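Local coordinates for AlgW protein (Pseudomonas aeruginosa, PDB 7CO3) that is an HtrA-type protease, probably acting as a serine endopeptidase, with a trypsin-like peptidase domain followed by a PDZ domain, at residues 53-58 and 178-183; 154-159 and 269-274; 231-234 and 238-241. The protein carries 1 engineered substitution. One frame throughout, in Å; residues are numbered along the deposited sequence.

Contact 1: 53-58 and 178-183; sequences VSYANA and GDVCLA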
loop_
_atom_site.group_PDB
_atom_site.type_symbol
_atom_site.label_atom_id
_atom_site.label_comp_id
_atom_site.label_asym_id
_atom_site.label_seq_id
_atom_site.Cartn_x
_atom_site.Cartn_y
_atom_site.Cartn_z
ATOM N N VAL B 53 13.666 -11.816 4.920
ATOM C CA VAL B 53 13.816 -12.993 4.060
ATOM C C VAL B 53 14.039 -12.479 2.638
ATOM O O VAL B 53 14.321 -11.295 2.469
ATOM C CB VAL B 53 12.588 -13.961 4.197
ATOM C CG1 VAL B 53 11.339 -13.430 3.500
ATOM C CG2 VAL B 53 12.928 -15.365 3.729
ATOM N N SER B 54 14.005 -13.320 1.604
ATOM C CA SER B 54 14.053 -12.783 0.249
ATOM C C SER B 54 13.152 -13.598 -0.661
ATOM O O SER B 54 13.061 -14.819 -0.536
ATOM C CB SER B 54 15.481 -12.764 -0.327
ATOM O OG SER B 54 15.488 -12.307 -1.678
ATOM N N TYR B 55 12.501 -12.910 -1.594
ATOM C CA TYR B 55 11.723 -13.539 -2.646
ATOM C C TYR B 55 12.451 -13.487 -3.981
ATOM O O TYR B 55 11.849 -13.742 -5.020
ATOM C CB TYR B 55 10.338 -12.893 -2.714
ATOM C CG TYR B 55 9.668 -12.958 -1.340
ATOM C CD1 TYR B 55 9.091 -14.157 -0.889
ATOM C CD2 TYR B 55 9.657 -11.856 -0.473
ATOM C CE1 TYR B 55 8.520 -14.256 0.337
ATOM C CE2 TYR B 55 9.067 -11.951 0.785
ATOM C CZ TYR B 55 8.494 -13.157 1.169
ATOM O OH TYR B 55 7.923 -13.304 2.394
ATOM N N ALA B 56 13.752 -13.200 -3.960
ATOM C CA ALA B 56 14.523 -13.048 -5.195
ATOM C C ALA B 56 14.446 -14.301 -6.073
ATOM O O ALA B 56 14.253 -14.199 -7.284
ATOM C CB ALA B 56 15.973 -12.723 -4.860
ATOM N N ASN B 57 14.576 -15.489 -5.471
ATOM C CA ASN B 57 14.536 -16.735 -6.240
ATOM C C ASN B 57 13.190 -16.927 -6.898
ATOM O O ASN B 57 13.120 -17.261 -8.086
ATOM C CB ASN B 57 14.884 -17.926 -5.339
ATOM C CG ASN B 57 16.346 -17.941 -4.974
ATOM O OD1 ASN B 57 16.778 -18.598 -4.029
ATOM N ND2 ASN B 57 17.123 -17.219 -5.736
ATOM N N ALA B 58 12.105 -16.667 -6.164
ATOM C CA ALA B 58 10.775 -16.711 -6.775
ATOM C C ALA B 58 10.671 -15.731 -7.944
ATOM O O ALA B 58 10.130 -16.075 -9.001
ATOM C CB ALA B 58 9.703 -16.450 -5.721
ATOM N N GLY B 178 -3.445 -15.517 4.071
ATOM C CA GLY B 178 -2.264 -15.331 4.871
ATOM C C GLY B 178 -0.984 -15.797 4.210
ATOM O O GLY B 178 0.089 -15.415 4.660
ATOM N N ASP B 179 -1.071 -16.644 3.193
ATOM C CA ASP B 179 0.116 -16.993 2.411
ATOM C C ASP B 179 0.668 -15.743 1.723
ATOM O O ASP B 179 -0.094 -14.869 1.302
ATOM C CB ASP B 179 -0.226 -18.017 1.332
ATOM C CG ASP B 179 -0.442 -19.457 1.857
ATOM O OD1 ASP B 179 -0.030 -19.800 3.002
ATOM O OD2 ASP B 179 -1.015 -20.257 1.088
ATOM N N VAL B 180 1.990 -15.695 1.539
ATOM C CA VAL B 180 2.610 -14.576 0.825
ATOM C C VAL B 180 2.445 -14.758 -0.680
ATOM O O VAL B 180 2.538 -15.872 -1.189
ATOM C CB VAL B 180 4.096 -14.463 1.214
ATOM C CG1 VAL B 180 4.861 -13.485 0.285
ATOM C CG2 VAL B 180 4.232 -14.057 2.635
ATOM N N CYS B 181 2.186 -13.667 -1.409
ATOM C CA CYS B 181 2.172 -13.739 -2.873
ATOM C C CYS B 181 2.851 -12.516 -3.479
ATOM O O CYS B 181 3.047 -11.479 -2.827
ATOM C CB CYS B 181 0.746 -13.858 -3.447
ATOM S SG CYS B 181 -0.324 -12.529 -2.822
ATOM N N LEU B 182 3.173 -12.649 -4.761
ATOM C CA LEU B 182 3.866 -11.634 -5.545
ATOM C C LEU B 182 3.044 -11.308 -6.792
ATOM O O LEU B 182 2.581 -12.218 -7.480
ATOM C CB LEU B 182 5.247 -12.163 -5.949
ATOM C CG LEU B 182 6.425 -12.163 -4.981
ATOM C CD1 LEU B 182 6.088 -12.639 -3.615
ATOM C CD2 LEU B 182 7.520 -13.062 -5.548
ATOM N N ALA B 183 2.844 -10.008 -7.082
ATOM C CA ALA B 183 2.226 -9.545 -8.314
ATOM C C ALA B 183 3.338 -9.090 -9.266
ATOM O O ALA B 183 4.299 -8.443 -8.837
ATOM C CB ALA B 183 1.252 -8.389 -8.051
#
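Y55 and A58 from the N-terminal segment pack against V180 and L182, two residues of the strand 180-185 in the second β-barrel of the trypsin-like fold. The contact is apolar, and about 180 Å² of surface is buried between the segments. Y55 occupies the N-cap position of helix 56-62. Just ahead of it S54 forms an ST turn, its OG accepting from the backbone N of A56 at 3.0 Å.

On the strand, V180 and L182 direct their side chains at the incoming segment while C181, between them, turns to the other side, as strict β alternation requires. Y55 carries most of the helix-side surface. With chi1 at -55° its CG lies opposite the carbonyl carbon, which sends the ring and its OH toward V180; chi2 of -78° only sets how the faces are turned, and leaves V180 CG1 and L182 CD1 oblique to the ring. That valine has CG1 opposite its backbone N (chi1 169°), which brings this branch 3.7 Å from Y55 CE1. The other leucine branch, L182 CD2, sits at 4.0 Å from Y55 CB and at the same 4.0 Å from A58 CB, one methyl serving both the residue before the helix and its first turn.

Trimer contacts surround this patch. S54 OG is hydrogen-bonded to D179 OD1 of a second subunit, and D179 OD1 here receives the equivalent bond from S54 of the third, whose Y55 also packs on V180. Within the chain, M196 of strand 193-204 touches both V180 and L182. The phenol oxygen meets both valine branches, Y55 OH lying 3.7 Å from V180 CG1 and 3.8 Å from V180 CG2.

Contact 2: 154-159 and 269-274; sequences LAVLKI and QSIIEH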
loop_
_atom_site.group_PDB
_atom_site.type_symbol
_atom_site.label_atom_id
_atom_site.label_comp_id
_atom_site.label_asym_id
_atom_site.label_seq_id
_atom_site.Cartn_x
_atom_site.Cartn_y
_atom_site.Cartn_z
ATOM N N LEU B 154 -11.074 -12.937 -19.720
ATOM C CA LEU B 154 -9.814 -13.556 -20.129
ATOM C C LEU B 154 -9.654 -13.536 -21.643
ATOM O O LEU B 154 -10.628 -13.464 -22.394
ATOM C CB LEU B 154 -9.681 -15.008 -19.594
ATOM C CG LEU B 154 -9.566 -15.096 -18.047
ATOM C CD1 LEU B 154 -9.767 -16.522 -17.510
ATOM C CD2 LEU B 154 -8.199 -14.572 -17.594
ATOM N N ALA B 155 -8.409 -13.601 -22.086
ATOM C CA ALA B 155 -8.141 -13.687 -23.509
ATOM C C ALA B 155 -6.847 -14.449 -23.692
ATOM O O ALA B 155 -6.003 -14.483 -22.799
ATOM C CB ALA B 155 -8.063 -12.310 -24.182
ATOM N N VAL B 156 -6.724 -15.119 -24.837
ATOM C CA VAL B 156 -5.549 -15.910 -25.166
ATOM C C VAL B 156 -4.905 -15.315 -26.399
ATOM O O VAL B 156 -5.598 -14.974 -27.365
ATOM C CB VAL B 156 -5.893 -17.397 -25.399
ATOM C CG1 VAL B 156 -4.654 -18.140 -25.768
ATOM C CG2 VAL B 156 -6.512 -18.002 -24.163
ATOM N N LEU B 157 -3.587 -15.203 -26.354
ATOM C CA LEU B 157 -2.740 -14.688 -27.408
ATOM C C LEU B 157 -1.755 -15.785 -27.792
ATOM O O LEU B 157 -1.466 -16.687 -27.004
ATOM C CB LEU B 157 -1.934 -13.451 -26.951
ATOM C CG LEU B 157 -2.634 -12.215 -26.360
ATOM C CD1 LEU B 157 -1.572 -11.148 -25.930
ATOM C CD2 LEU B 157 -3.617 -11.650 -27.354
ATOM N N LYS B 158 -1.202 -15.657 -28.989
ATOM C CA LYS B 158 -0.202 -16.570 -29.522
ATOM C C LYS B 158 0.910 -15.761 -30.157
ATOM O O LYS B 158 0.643 -14.814 -30.902
ATOM C CB LYS B 158 -0.819 -17.526 -30.569
ATOM C CG LYS B 158 0.070 -18.739 -30.938
ATOM C CD LYS B 158 1.124 -18.400 -32.000
ATOM C CE LYS B 158 1.710 -19.644 -32.641
ATOM N NZ LYS B 158 2.033 -20.681 -31.623
ATOM N N ILE B 159 2.152 -16.154 -29.884
ATOM C CA ILE B 159 3.323 -15.561 -30.508
ATOM C C ILE B 159 4.192 -16.670 -31.087
ATOM O O ILE B 159 4.109 -17.829 -30.674
ATOM C CB ILE B 159 4.118 -14.669 -29.522
ATOM C CG1 ILE B 159 4.735 -15.470 -28.349
ATOM C CG2 ILE B 159 3.207 -13.521 -28.989
ATOM C CD1 ILE B 159 5.701 -14.617 -27.466
ATOM N N GLN B 269 -7.603 -23.479 -22.084
ATOM C CA GLN B 269 -7.626 -24.733 -22.834
ATOM C C GLN B 269 -8.746 -24.738 -23.870
ATOM O O GLN B 269 -8.522 -25.096 -25.033
ATOM C CB GLN B 269 -7.715 -25.914 -21.861
ATOM C CG GLN B 269 -6.353 -26.161 -21.174
ATOM C CD GLN B 269 -6.393 -26.829 -19.793
ATOM O OE1 GLN B 269 -5.373 -26.869 -19.098
ATOM N NE2 GLN B 269 -7.550 -27.369 -19.400
ATOM N N SER B 270 -9.943 -24.288 -23.485
ATOM C CA SER B 270 -11.064 -24.300 -24.418
ATOM C C SER B 270 -10.903 -23.273 -25.529
ATOM O O SER B 270 -11.358 -23.504 -26.660
ATOM C CB SER B 270 -12.374 -24.078 -23.710
ATOM O OG SER B 270 -13.396 -24.648 -24.504
ATOM N N ILE B 271 -10.319 -22.112 -25.226
ATOM C CA ILE B 271 -10.101 -21.117 -26.268
ATOM C C ILE B 271 -9.112 -21.650 -27.284
ATOM O O ILE B 271 -9.299 -21.505 -28.497
ATOM C CB ILE B 271 -9.629 -19.779 -25.655
ATOM C CG1 ILE B 271 -10.820 -19.040 -25.038
ATOM C CG2 ILE B 271 -8.946 -18.888 -26.713
ATOM C CD1 ILE B 271 -10.424 -17.848 -24.118
ATOM N N ILE B 272 -8.050 -22.292 -26.803
ATOM C CA ILE B 272 -7.067 -22.855 -27.705
ATOM C C ILE B 272 -7.717 -23.903 -28.609
ATOM O O ILE B 272 -7.341 -24.055 -29.774
ATOM C CB ILE B 272 -5.881 -23.405 -26.886
ATOM C CG1 ILE B 272 -5.222 -22.262 -26.084
ATOM C CG2 ILE B 272 -4.842 -24.059 -27.779
ATOM C CD1 ILE B 272 -3.734 -22.453 -25.793
ATOM N N GLU B 273 -8.763 -24.568 -28.111
ATOM C CA GLU B 273 -9.334 -25.705 -28.820
ATOM C C GLU B 273 -10.457 -25.278 -29.745
ATOM O O GLU B 273 -10.497 -25.683 -30.912
ATOM C CB GLU B 273 -9.848 -26.740 -27.818
ATOM C CG GLU B 273 -8.799 -27.737 -27.358
ATOM C CD GLU B 273 -8.780 -28.975 -28.233
ATOM O OE1 GLU B 273 -9.873 -29.460 -28.599
ATOM O OE2 GLU B 273 -7.678 -29.461 -28.562
ATOM N N HIS B 274 -11.353 -24.442 -29.243
ATOM C CA HIS B 274 -12.601 -24.117 -29.901
ATOM C C HIS B 274 -12.755 -22.625 -30.186
ATOM O O HIS B 274 -13.828 -22.196 -30.620
ATOM C CB HIS B 274 -13.740 -24.683 -29.039
ATOM C CG HIS B 274 -13.464 -26.081 -28.554
ATOM N ND1 HIS B 274 -13.180 -26.385 -27.240
ATOM C CD2 HIS B 274 -13.371 -27.251 -29.230
ATOM C CE1 HIS B 274 -12.957 -27.684 -27.122
ATOM N NE2 HIS B 274 -13.059 -28.232 -28.318
#
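V156 and I271 form the tight part of this contact. I271 CG2 is 3.6 Å from V156 CG2 and equally 3.6 Å from V156 CB, and I271 CD1 closes on V156 CG2 at 3.9 Å. The two side chains run past one another in opposite directions, so contact spreads along both rather than resting on one methyl pair. I271 has CG2 opposite its backbone N and CG1 opposite the carbonyl carbon (chi1 -77°), which puts both branches within range of the valine. M268, a turn earlier in the helix, adds to the cover over V156.

One residue further on, packing slackens. I272 CG1 comes no nearer than 4.2 Å to V156 CG1, the side chains crossing at about a right angle, and the partly exposed isoleucine leans also on Y117. On the side of the helix turned from the strand, E273 and H274 are exposed; S270 OG and H274 ND1 lie 3.2 Å apart in a hydrogen bond at the ring's edge, while E273 CB covers one imidazole face. In trypsin-like proteases a helix following the second barrel typically packs back on the first; here helix 261-274 does so against strand 154-158.

Contact 3: 231-234 and 238-241; sequences LVDA and LIGI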
loop_
_atom_site.group_PDB
_atom_site.type_symbol
_atom_site.label_atom_id
_atom_site.label_comp_id
_atom_site.label_asym_id
_atom_site.label_seq_id
_atom_site.Cartn_x
_atom_site.Cartn_y
_atom_site.Cartn_z
ATOM N N LEU B 231 -0.087 -13.270 -10.676
ATOM C CA LEU B 231 0.026 -13.409 -9.225
ATOM C C LEU B 231 0.703 -14.741 -8.953
ATOM O O LEU B 231 0.229 -15.787 -9.409
ATOM C CB LEU B 231 -1.334 -13.354 -8.530
ATOM C CG LEU B 231 -1.318 -13.330 -7.008
ATOM C CD1 LEU B 231 -0.646 -12.012 -6.519
ATOM C CD2 LEU B 231 -2.781 -13.468 -6.498
ATOM N N VAL B 232 1.756 -14.713 -8.161
ATOM C CA VAL B 232 2.616 -15.869 -7.959
ATOM C C VAL B 232 2.732 -16.163 -6.466
ATOM O O VAL B 232 2.628 -15.253 -5.646
ATOM C CB VAL B 232 3.948 -15.516 -8.660
ATOM C CG1 VAL B 232 5.147 -15.545 -7.766
ATOM C CG2 VAL B 232 4.083 -16.230 -9.989
ATOM N N ASP B 233 2.925 -17.439 -6.102
ATOM C CA ASP B 233 3.080 -17.807 -4.693
ATOM C C ASP B 233 4.516 -17.544 -4.273
ATOM O O ASP B 233 5.338 -17.113 -5.066
ATOM C CB ASP B 233 2.663 -19.270 -4.422
ATOM C CG ASP B 233 3.593 -20.313 -5.111
ATOM O OD1 ASP B 233 4.724 -19.984 -5.521
ATOM O OD2 ASP B 233 3.165 -21.482 -5.265
ATOM N N ALA B 234 4.846 -17.849 -3.017
ATOM C CA ALA B 234 6.167 -17.483 -2.492
ATOM C C ALA B 234 7.307 -18.233 -3.166
ATOM O O ALA B 234 8.466 -17.837 -3.011
ATOM C CB ALA B 234 6.224 -17.710 -0.983
ATOM N N LEU B 238 2.561 -19.893 -10.500
ATOM C CA LEU B 238 1.402 -19.089 -10.857
ATOM C C LEU B 238 0.143 -19.542 -10.128
ATOM O O LEU B 238 -0.295 -20.690 -10.271
ATOM C CB LEU B 238 1.159 -19.162 -12.357
ATOM C CG LEU B 238 0.001 -18.348 -12.923
ATOM C CD1 LEU B 238 0.281 -16.821 -12.794
ATOM C CD2 LEU B 238 -0.268 -18.782 -14.377
ATOM N N ILE B 239 -0.487 -18.606 -9.415
ATOM C CA ILE B 239 -1.775 -18.845 -8.776
ATOM C C ILE B 239 -2.900 -17.993 -9.339
ATOM O O ILE B 239 -4.074 -18.281 -9.051
ATOM C CB ILE B 239 -1.683 -18.667 -7.241
ATOM C CG1 ILE B 239 -1.218 -17.238 -6.867
ATOM C CG2 ILE B 239 -0.711 -19.702 -6.663
ATOM C CD1 ILE B 239 -1.293 -16.958 -5.367
ATOM N N GLY B 240 -2.624 -16.969 -10.137
ATOM C CA GLY B 240 -3.744 -16.194 -10.636
ATOM C C GLY B 240 -3.307 -15.185 -11.675
ATOM O O GLY B 240 -2.118 -14.995 -11.935
ATOM N N ILE B 241 -4.301 -14.567 -12.288
ATOM C CA ILE B 241 -4.130 -13.514 -13.287
ATOM C C ILE B 241 -4.710 -12.248 -12.679
ATOM O O ILE B 241 -5.916 -12.176 -12.442
ATOM C CB ILE B 241 -4.827 -13.833 -14.628
ATOM C CG1 ILE B 241 -4.464 -15.211 -15.148
ATOM C CG2 ILE B 241 -4.478 -12.744 -15.662
ATOM C CD1 ILE B 241 -3.029 -15.286 -15.627
#
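L231 pairs with both I239 and G240, the signature of a classic β bulge in the hairpin 230-233/238-245. Three backbone hydrogen bonds define it. L231 N donates to G240 O at 2.9 Å, and L231 O accepts twice: from I239 N at 2.9 Å, lying in the carbonyl plane with an N-H···O angle of 161°, and from G240 N at 3.2 Å, less straight at 139°. The register consequently slips by one, and V232 faces L238 as a non-hydrogen-bonded pair.

Van der Waals contacts gather about the bulge. The apolar one joins L231 CG to I239 CG1 at 3.9 Å, the two side chains crossing at a slant. I239 has CG1 between its backbone N and carbonyl carbon (chi1 59°), which also packs that carbon 3.3 Å from L231 O, the acceptor of both bulge bonds. L238 CD1 lies against the same oxygen, 3.5 Å from L231 O.

Polar side-chain bonding belongs to the turn: D233 OD1 accepts from the backbone N of A235, an Asx turn, and also from that of N237.

Strand 180-185 borders the hairpin on one side, with V232 hydrogen-bonded to L182 through the backbone; strand 256-260 borders it on the other, where I241 pairs with I259.

How the contacts relate
From the N terminus, contact 1 opens at 53-58 and closes at 178-183, a loop that takes in the whole first barrel. Contact 2 starts inside that loop, at 154-159, but closes only at 269-274, so the two cross; their centres are about 29 Å apart. Contact 3, a short hairpin, follows contact 1 in series and is nested within the loop of contact 2. Contacts 1 and 3 meet through neighbouring strands of one sheet, and A58 CB also packs 3.3 Å from A234 O. Contact 1 thus ties the N-terminal helix to the second barrel, contact 3 lies within that barrel, and contact 2 joins the following helix to the first.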